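PDB 1XI6: extragenic suppressor from Pyrococcus furiosus, which hydrolyses fructose 1,6-bisphosphate to fructose 6-phosphate with the help of magnesium, and in vitro acts weakly on inositol-1-phosphate, glucose-1-phosphate and glycerol-2-phosphate. Local coordinates for residues 69-74 against 87-92; 110-115 against 210-215; 13-18 against 119-124. One frame throughout, in Å; residues are numbered along the deposited sequence.

In the fold
All three contacts meet on the large mixed sheet of the inositol monophosphatase fold, with centres about 9 to 11 Å apart. Contact 1 joins strands 72-75 and 87-92; strand 108-115 of contact 2 and strand 118-126 of contact 3 follow as the next two strands across the sheet. Helix 208-219 lies on one face (contact 2), helix 11-28 on the other (contact 3). Along the chain, segment 13-18 comes first, then both segments of contact 1, then 110-115, 119-124 and, last, 210-215. Early and late parts of the chain thus sandwich one sheet. D92 and D210, probable magnesium ligands, reach the same site from contacts 1 and 2.

Contact 1: residues 69-74 against 87-92; sequences LGVNVV and YTVIVD
N72 pairs with T88 and V74 with I90 in a parallel strand pair, a joint within the mixed sheet of the inositol monophosphatase fold. V73 with V89 is the third bridge, and the short strands diverge by 25°. The hydrogen bonds go to Y87, V89 and V91, in the alternation of a parallel pair: N72 N gives to Y87 O at 3.0 Å, N72 O takes V89 N at 2.9 Å, V74 N gives to V89 O, and V74 O takes V91 N at 3.1 Å.

Side chains add contacts on each face. On the face of N72, V74, T88 and I90, V74 CG2 lies against I90 CG1 and CG2. This methyl sits between the backbone N and carbonyl carbon of V74 (CG1 at chi1 -46°), which turns it to the neighbouring strand. Beside it, N72 ND2 points at T88 OG1 over 3.3 Å, almost straight (176°) and in the amide plane. On the other face, V71 CG2 meets V89 CG2 at 3.6 Å, while V71 CG1 reaches Y87 CB at 3.7 Å.

Outward from this shell, helix 53-66 packs over the second face through I62, L63 and I66, and W14 of helix 11-28 touches V71. Strand 87-92 is bonded on its far side to strand 108-115, so it is held from both flanks, and V73 in turn bonds to I81 of the edge strand. D92, at the end of 87-92, is probably a ligand of both magnesium ions.

Second partners orient the N72 amide and fix its flip. Both of its ends hold the returning loop: ND2 gives a further bond to S85 O, and OD1 accepts N83 N.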
# COMPACT_ATOMS: atom_id res chain seq x y z
N LEU A 69 -4.91 5.55 20.86
CA LEU A 69 -3.81 4.71 21.34
C LEU A 69 -2.53 5.49 21.69
O LEU A 69 -1.60 4.92 22.25
CB LEU A 69 -3.47 3.63 20.30
CG LEU A 69 -4.64 2.82 19.72
CD1 LEU A 69 -4.21 2.13 18.44
CD2 LEU A 69 -5.21 1.81 20.74
N GLY A 70 -2.48 6.77 21.34
CA GLY A 70 -1.31 7.60 21.62
C GLY A 70 -0.04 7.25 20.86
O GLY A 70 1.07 7.48 21.37
N VAL A 71 -0.18 6.72 19.65
CA VAL A 71 0.97 6.49 18.77
C VAL A 71 1.19 7.70 17.87
O VAL A 71 0.31 8.56 17.77
CB VAL A 71 0.80 5.21 17.90
CG1 VAL A 71 0.78 3.95 18.78
CG2 VAL A 71 -0.46 5.30 17.02
N ASN A 72 2.36 7.80 17.24
CA ASN A 72 2.55 8.79 16.18
C ASN A 72 1.85 8.28 14.93
O ASN A 72 1.86 7.08 14.65
CB ASN A 72 4.03 9.02 15.84
CG ASN A 72 4.94 9.05 17.06
OD1 ASN A 72 4.69 9.77 18.03
ND2 ASN A 72 6.00 8.27 17.01
N VAL A 73 1.22 9.19 14.19
CA VAL A 73 0.65 8.80 12.90
C VAL A 73 1.19 9.67 11.77
O VAL A 73 1.38 10.87 11.94
CB VAL A 73 -0.92 8.75 12.91
CG1 VAL A 73 -1.43 8.10 14.19
CG2 VAL A 73 -1.54 10.11 12.78
N VAL A 74 1.46 9.04 10.63
CA VAL A 74 1.74 9.78 9.39
C VAL A 74 0.71 9.41 8.31
O VAL A 74 0.36 8.25 8.16
CB VAL A 74 3.22 9.67 8.89
CG1 VAL A 74 4.19 9.88 10.03
CG2 VAL A 74 3.50 8.35 8.30
N TYR A 87 5.98 3.99 18.86
CA TYR A 87 5.32 3.41 17.70
C TYR A 87 4.81 4.43 16.69
O TYR A 87 4.27 5.48 17.05
CB TYR A 87 4.17 2.53 18.16
CG TYR A 87 4.56 1.33 19.00
CD1 TYR A 87 4.32 1.33 20.37
CD2 TYR A 87 5.15 0.20 18.42
CE1 TYR A 87 4.66 0.23 21.16
CE2 TYR A 87 5.49 -0.91 19.20
CZ TYR A 87 5.25 -0.89 20.57
OH TYR A 87 5.58 -1.97 21.37
N THR A 88 4.98 4.10 15.41
CA THR A 88 4.51 4.95 14.32
C THR A 88 3.62 4.14 13.38
O THR A 88 4.02 3.07 12.91
CB THR A 88 5.69 5.60 13.55
OG1 THR A 88 6.53 6.30 14.47
CG2 THR A 88 5.20 6.58 12.49
N VAL A 89 2.42 4.65 13.11
CA VAL A 89 1.49 4.05 12.17
C VAL A 89 1.40 4.91 10.91
O VAL A 89 0.98 6.07 10.97
CB VAL A 89 0.08 3.86 12.80
CG1 VAL A 89 -0.80 3.04 11.89
CG2 VAL A 89 0.17 3.17 14.14
N ILE A 90 1.80 4.35 9.78
CA ILE A 90 1.52 4.97 8.48
C ILE A 90 0.18 4.46 7.96
O ILE A 90 -0.04 3.26 7.82
CB ILE A 90 2.62 4.74 7.43
CG1 ILE A 90 4.00 5.06 8.04
CG2 ILE A 90 2.32 5.56 6.17
CD1 ILE A 90 5.17 4.99 7.08
N VAL A 91 -0.71 5.41 7.69
CA VAL A 91 -2.09 5.14 7.34
C VAL A 91 -2.38 5.57 5.90
O VAL A 91 -2.19 6.74 5.54
CB VAL A 91 -3.03 5.90 8.31
CG1 VAL A 91 -4.50 5.82 7.85
CG2 VAL A 91 -2.89 5.38 9.71
N ASP A 92 -2.81 4.63 5.07
CA ASP A 92 -3.47 5.01 3.82
C ASP A 92 -4.94 4.60 3.94
O ASP A 92 -5.27 3.42 3.83
CB ASP A 92 -2.80 4.39 2.58
CG ASP A 92 -3.21 5.08 1.26
OD1 ASP A 92 -4.19 5.86 1.24
OD2 ASP A 92 -2.53 4.83 0.23

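Contact 2: residues 110-115 against 210-215; sequences SLAVFK and DIAAGT
S110 and A112 turn their CB atoms to A212 and A213, where helix 208-219 lies across the large sheet of the inositol monophosphatase fold. The short axes cross at 74° and approach to 7.1 Å, a close helix-on-sheet fit made possible by small side chains on both surfaces.

At the start of the strand, S110 CB rests 3.9 Å from A213 CB. Its OG, at chi1 72°, is placed between the backbone N and the carbonyl carbon, and it too lies near the A213 methyl. The same side chain touches D92 on the adjacent strand, close to the probable metal site. L111 points its side chain to the opposite face, against V91 and I123, and meets the helix through its backbone: L111 O is 3.8 Å from A213 CB. A112 follows as the centre of the contact. Its CB lies 3.9 Å from A213 N and 4.1 Å from A212 CB, so it faces main chain as well as methyl, and the CA atoms of A112 and A213 come within 4.9 Å. Farther along, the ring of F114 packs on I235, which A212 also touches, and forms an edge-to-face pair with F237; this loop thus bridges strand and helix beyond their direct meeting.

The helix brings D210 to the site: this residue probably binds the second magnesium ion, and its OD2 lies near OD2 of D92, another likely ligand. OD1 of D210 accepts a bond from R207 N. The next residue's carbonyl, I211 O, receives two donors from T215 one turn on, the backbone N at 2.8 Å and OG1 at 2.7 Å, the hydroxyl approaching from 47° above the carbonyl plane.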
# COMPACT_ATOMS: atom_id res chain seq x y z
N SER A 110 -4.85 0.59 4.02
CA SER A 110 -3.57 0.04 4.49
C SER A 110 -3.04 0.65 5.79
O SER A 110 -3.29 1.83 6.08
CB SER A 110 -2.50 0.08 3.38
OG SER A 110 -2.07 1.40 3.13
N LEU A 111 -2.32 -0.16 6.56
CA LEU A 111 -1.67 0.27 7.79
C LEU A 111 -0.30 -0.34 7.86
O LEU A 111 -0.15 -1.53 7.68
CB LEU A 111 -2.46 -0.19 9.02
CG LEU A 111 -3.90 0.26 9.23
CD1 LEU A 111 -4.49 -0.48 10.39
CD2 LEU A 111 -3.99 1.76 9.45
N ALA A 112 0.70 0.50 8.12
CA ALA A 112 2.06 0.02 8.40
C ALA A 112 2.48 0.48 9.80
O ALA A 112 2.42 1.66 10.12
CB ALA A 112 3.04 0.51 7.34
N VAL A 113 2.88 -0.48 10.64
CA VAL A 113 3.17 -0.24 12.06
C VAL A 113 4.65 -0.44 12.35
O VAL A 113 5.21 -1.53 12.17
CB VAL A 113 2.34 -1.18 12.98
CG1 VAL A 113 2.77 -1.06 14.43
CG2 VAL A 113 0.85 -0.88 12.84
N PHE A 114 5.29 0.63 12.82
CA PHE A 114 6.70 0.60 13.17
C PHE A 114 6.90 0.67 14.68
O PHE A 114 6.19 1.41 15.37
CB PHE A 114 7.45 1.74 12.49
CG PHE A 114 7.45 1.67 11.00
CD1 PHE A 114 6.34 2.09 10.26
CD2 PHE A 114 8.57 1.20 10.32
CE1 PHE A 114 6.35 2.03 8.86
CE2 PHE A 114 8.58 1.14 8.92
CZ PHE A 114 7.47 1.55 8.19
N LYS A 115 7.85 -0.12 15.16
CA LYS A 115 8.38 0.02 16.51
C LYS A 115 9.73 0.71 16.36
O LYS A 115 10.71 0.08 15.96
CB LYS A 115 8.53 -1.34 17.18
CG LYS A 115 8.96 -1.26 18.62
CD LYS A 115 9.12 -2.63 19.23
CE LYS A 115 8.79 -2.59 20.71
NZ LYS A 115 9.64 -3.54 21.49
N ASP A 210 1.70 5.93 0.49
CA ASP A 210 1.13 5.00 -0.49
C ASP A 210 1.84 3.65 -0.48
O ASP A 210 1.19 2.61 -0.56
CB ASP A 210 1.19 5.58 -1.92
CG ASP A 210 0.44 6.90 -2.05
OD1 ASP A 210 1.05 7.88 -2.54
OD2 ASP A 210 -0.75 6.97 -1.67
N ILE A 211 3.16 3.66 -0.37
CA ILE A 211 3.90 2.44 -0.70
C ILE A 211 4.44 1.66 0.50
O ILE A 211 4.90 0.53 0.35
CB ILE A 211 5.03 2.74 -1.71
CG1 ILE A 211 6.09 3.65 -1.08
CG2 ILE A 211 4.44 3.38 -2.98
CD1 ILE A 211 7.48 3.41 -1.63
N ALA A 212 4.36 2.25 1.69
CA ALA A 212 4.91 1.65 2.91
C ALA A 212 4.43 0.22 3.17
O ALA A 212 5.24 -0.72 3.11
CB ALA A 212 4.63 2.55 4.11
N ALA A 213 3.14 0.04 3.44
CA ALA A 213 2.58 -1.28 3.74
C ALA A 213 2.81 -2.28 2.61
O ALA A 213 3.15 -3.44 2.86
CB ALA A 213 1.10 -1.16 4.07
N GLY A 214 2.63 -1.83 1.37
CA GLY A 214 2.85 -2.66 0.19
C GLY A 214 4.28 -3.10 -0.02
O GLY A 214 4.51 -4.20 -0.55
N THR A 215 5.24 -2.26 0.37
CA THR A 215 6.67 -2.63 0.37
C THR A 215 6.93 -3.74 1.38
O THR A 215 7.55 -4.75 1.06
CB THR A 215 7.59 -1.44 0.72
OG1 THR A 215 7.39 -0.38 -0.22

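Contact 3: residues 13-18 against 119-124; sequences FWREVA and PIYAII
Y121 lays its ring obliquely against helix residues W14 and R15, with CD1 3.5 Å from W14 CB and OH 3.4 Å from R15 CA. CG is anti to the backbone N (chi1 -162°), which carries the ring out from the strand to the helix backbone at W14 and R15. The R15 side chain crosses it at about a right angle, CB and CG both near the hydroxyl, and its guanidinium plane stands 77° to the ring. E134 fixes this pair: its OE2 forms a salt bridge with R15 NE and a hydrogen bond with Y121 OH. Beside it, I120 CD1 approaches the pyrrole side of the indole obliquely, 4.0 Å from W14 NE1, with the two side chains nearly perpendicular. I120 and Y121 both face V113, a classic beta bulge, and both have CB directed to the helix. Two residues after Y121, I123 CD1 touches A18 CB at 3.6 Å.

The short axes run only 24° apart, so helix 11-28 lies roughly along strand 118-126. W14 also reaches V113 of strand 108-115, whereas R15 leans on I136 of strand 131-136. On the opposite sheet face, A122 packs against A213 and I216 of helix 208-219.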
# COMPACT_ATOMS: atom_id res chain seq x y z
N PHE A 13 -2.41 -7.68 19.15
CA PHE A 13 -3.00 -6.37 19.40
C PHE A 13 -3.27 -5.62 18.10
O PHE A 13 -4.37 -5.10 17.90
CB PHE A 13 -2.14 -5.53 20.36
CG PHE A 13 -2.65 -4.13 20.58
CD1 PHE A 13 -2.03 -3.05 19.94
CD2 PHE A 13 -3.74 -3.89 21.40
CE1 PHE A 13 -2.50 -1.73 20.13
CE2 PHE A 13 -4.23 -2.59 21.59
CZ PHE A 13 -3.60 -1.50 20.95
N TRP A 14 -2.26 -5.56 17.23
CA TRP A 14 -2.38 -4.79 15.98
C TRP A 14 -3.33 -5.42 14.98
O TRP A 14 -4.09 -4.71 14.32
CB TRP A 14 -1.01 -4.53 15.36
CG TRP A 14 -0.20 -3.60 16.18
CD1 TRP A 14 0.93 -3.90 16.90
CD2 TRP A 14 -0.46 -2.20 16.41
NE1 TRP A 14 1.39 -2.79 17.55
CE2 TRP A 14 0.56 -1.73 17.28
CE3 TRP A 14 -1.45 -1.31 15.97
CZ2 TRP A 14 0.62 -0.40 17.71
CZ3 TRP A 14 -1.39 0.02 16.40
CH2 TRP A 14 -0.37 0.46 17.27
N ARG A 15 -3.30 -6.75 14.89
CA ARG A 15 -4.27 -7.49 14.09
C ARG A 15 -5.69 -7.07 14.48
O ARG A 15 -6.49 -6.72 13.62
CB ARG A 15 -4.06 -9.00 14.21
CG ARG A 15 -4.85 -9.83 13.21
CD ARG A 15 -4.55 -11.33 13.29
NE ARG A 15 -3.21 -11.66 12.77
CZ ARG A 15 -2.15 -11.99 13.52
NH1 ARG A 15 -2.24 -12.06 14.84
NH2 ARG A 15 -1.00 -12.25 12.93
N GLU A 16 -5.98 -7.06 15.79
CA GLU A 16 -7.32 -6.75 16.30
C GLU A 16 -7.78 -5.34 15.92
O GLU A 16 -8.96 -5.14 15.59
CB GLU A 16 -7.38 -6.97 17.82
N VAL A 17 -6.85 -4.39 15.96
CA VAL A 17 -7.13 -2.99 15.61
C VAL A 17 -7.46 -2.87 14.12
O VAL A 17 -8.42 -2.17 13.74
CB VAL A 17 -5.94 -2.07 16.04
CG1 VAL A 17 -5.89 -0.76 15.25
CG2 VAL A 17 -6.02 -1.76 17.53
N ALA A 18 -6.68 -3.57 13.30
CA ALA A 18 -6.90 -3.64 11.85
C ALA A 18 -8.28 -4.21 11.50
O ALA A 18 -9.02 -3.62 10.72
CB ALA A 18 -5.79 -4.43 11.18
N PRO A 119 9.95 -1.81 10.85
CA PRO A 119 8.57 -2.27 10.62
C PRO A 119 8.29 -3.57 11.36
O PRO A 119 9.14 -4.45 11.37
CB PRO A 119 8.54 -2.50 9.11
CG PRO A 119 9.94 -2.72 8.72
CD PRO A 119 10.73 -1.81 9.60
N ILE A 120 7.12 -3.68 11.98
CA ILE A 120 6.74 -4.91 12.69
C ILE A 120 5.44 -5.54 12.19
O ILE A 120 5.19 -6.72 12.45
CB ILE A 120 6.66 -4.72 14.24
CG1 ILE A 120 5.60 -3.68 14.64
CG2 ILE A 120 8.04 -4.37 14.82
CD1 ILE A 120 4.90 -4.00 15.96
N TYR A 121 4.63 -4.76 11.47
CA TYR A 121 3.32 -5.19 11.00
C TYR A 121 2.81 -4.27 9.91
O TYR A 121 2.90 -3.04 10.01
CB TYR A 121 2.31 -5.19 12.15
CG TYR A 121 1.06 -6.00 11.91
CD1 TYR A 121 -0.20 -5.44 12.12
CD2 TYR A 121 1.12 -7.33 11.49
CE1 TYR A 121 -1.36 -6.17 11.91
CE2 TYR A 121 -0.03 -8.07 11.27
CZ TYR A 121 -1.27 -7.49 11.49
OH TYR A 121 -2.41 -8.22 11.28
N ALA A 122 2.28 -4.88 8.86
CA ALA A 122 1.64 -4.14 7.78
C ALA A 122 0.46 -4.95 7.28
O ALA A 122 0.51 -6.17 7.23
CB ALA A 122 2.63 -3.86 6.65
N ILE A 123 -0.62 -4.25 6.94
CA ILE A 123 -1.80 -4.88 6.35
C ILE A 123 -2.31 -4.14 5.12
O ILE A 123 -2.19 -2.92 5.01
CB ILE A 123 -2.97 -5.04 7.35
CG1 ILE A 123 -3.47 -3.67 7.81
CG2 ILE A 123 -2.55 -5.91 8.54
CD1 ILE A 123 -4.97 -3.52 7.75
N ILE A 124 -2.86 -4.90 4.18
CA ILE A 124 -3.65 -4.35 3.10
C ILE A 124 -4.94 -5.15 3.06
O ILE A 124 -4.91 -6.37 2.94
CB ILE A 124 -2.90 -4.38 1.76
CG1 ILE A 124 -1.77 -3.36 1.77
CG2 ILE A 124 -3.86 -4.07 0.60
CD1 ILE A 124 -0.73 -3.56 0.73